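Local coordinates for protein beta chain (Acipenser persicus, PDB 6IYH) that probably carries oxygen in the blood as the haem-binding beta subunit of a four-chain sturgeon haemoglobin, at residues P123-Q126 against A127-K131. Residues are numbered along the deposited sequence; the frame is centred on the assembly and turned at random.
Sequences PDVQ and AAWQK
Val125 overlaps the indole of Trp129 one turn further along the helix, its CG1 methyl 3.9 Å from Trp129 CD1. With that methyl anti to the backbone N (chi1 166°), the valine runs alongside the indole. Val125 O also meets the ring at its edge, in plane, 3.3 Å from Trp129 CD1, and the same oxygen accepts the Trp129 N-H. The broad indole suits a buried place between helices: it packs on Leu13 and Trp14 of helix 4-14 and Leu113 of helix 100-117, and its NE1 makes a weak hydrogen bond to Ala9 O. Ala128, small enough for close helix packing, rests on Ala9.

On another side of the helix, Gln126 and Gln130 share a water, which accepts from Gln126 NE2 at 3.0 Å and donates to Gln130 OE1 at 2.7 Å. Gln126 reaches it with its chain extended, Gln130 through a bend at chi2 (64°). Gln126 OE1 turns to a basic side chain of a different protein chain, so both ends of this buried amide are engaged. Pro123 fits the first turn, where its missing N-H costs no helical bond. Asp124 suits the same turn, where the helix dipole would favour a negative charge, and its OD1 is hydrogen-bonded to Thr122 OG1. With Trp129 packed inward and Gln126 facing another chain, this fits the start of the C-terminal H helix of the globin fold in a tetrameric haemoglobin.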
# COMPACT_ATOMS: atom_id res chain seq x y z
N PRO B 123 -3.57 24.24 6.45
CA PRO B 123 -2.59 23.26 5.91
C PRO B 123 -1.41 22.89 6.83
O PRO B 123 -1.03 21.72 6.91
CB PRO B 123 -2.15 23.93 4.60
CG PRO B 123 -3.35 24.73 4.21
CD PRO B 123 -3.79 25.33 5.48
N ASP B 124 -0.86 23.85 7.59
CA ASP B 124 0.22 23.57 8.52
C ASP B 124 -0.21 22.71 9.68
O ASP B 124 0.55 21.87 10.15
CB ASP B 124 0.89 24.89 9.06
CG ASP B 124 -0.01 25.71 9.98
OD1 ASP B 124 -0.99 26.17 9.46
OD2 ASP B 124 0.26 25.82 11.19
N VAL B 125 -1.42 22.94 10.15
CA VAL B 125 -1.95 22.21 11.28
C VAL B 125 -2.21 20.75 10.81
O VAL B 125 -1.84 19.82 11.50
CB VAL B 125 -3.23 22.88 11.86
CG1 VAL B 125 -3.94 21.90 12.81
CG2 VAL B 125 -2.78 24.13 12.65
N GLN B 126 -2.85 20.62 9.66
CA GLN B 126 -3.02 19.23 9.02
C GLN B 126 -1.69 18.55 8.84
O GLN B 126 -1.56 17.39 9.11
CB GLN B 126 -3.80 19.26 7.69
CG GLN B 126 -3.87 17.85 7.07
CD GLN B 126 -4.45 17.86 5.73
OE1 GLN B 126 -4.85 18.83 5.26
NE2 GLN B 126 -4.50 16.74 5.13
N ALA B 127 -0.63 19.29 8.42
CA ALA B 127 0.65 18.67 8.17
C ALA B 127 1.22 18.15 9.44
O ALA B 127 1.73 17.04 9.49
CB ALA B 127 1.63 19.62 7.46
N ALA B 128 1.09 18.91 10.54
CA ALA B 128 1.56 18.43 11.83
C ALA B 128 0.79 17.20 12.36
O ALA B 128 1.39 16.26 12.86
CB ALA B 128 1.45 19.55 12.89
N TRP B 129 -0.52 17.21 12.20
CA TRP B 129 -1.37 16.06 12.54
C TRP B 129 -1.07 14.82 11.65
O TRP B 129 -1.05 13.72 12.17
CB TRP B 129 -2.85 16.41 12.53
CG TRP B 129 -3.19 17.04 13.82
CD1 TRP B 129 -3.15 18.36 14.12
CD2 TRP B 129 -3.48 16.36 15.00
NE1 TRP B 129 -3.43 18.55 15.48
CE2 TRP B 129 -3.60 17.33 16.04
CE3 TRP B 129 -3.58 15.00 15.33
CZ2 TRP B 129 -3.92 16.98 17.34
CZ3 TRP B 129 -3.89 14.64 16.68
CH2 TRP B 129 -4.06 15.64 17.65
N GLN B 130 -0.80 15.02 10.39
CA GLN B 130 -0.39 13.88 9.55
C GLN B 130 0.93 13.27 10.03
O GLN B 130 1.08 12.07 10.10
CB GLN B 130 -0.31 14.32 8.13
CG GLN B 130 0.10 13.22 7.17
CD GLN B 130 -0.94 12.12 7.13
OE1 GLN B 130 -2.14 12.37 7.29
NE2 GLN B 130 -0.46 10.87 6.96
N LYS B 131 1.86 14.12 10.49
CA LYS B 131 3.08 13.63 11.03
C LYS B 131 2.81 12.86 12.29
O LYS B 131 3.37 11.77 12.52
CB LYS B 131 4.06 14.83 11.25
CG LYS B 131 5.37 14.41 11.89
CD LYS B 131 6.27 15.62 12.05
CE LYS B 131 7.45 15.25 12.89
NZ LYS B 131 8.43 16.38 12.81
O HOH W 1 -4.14 14.05 6.45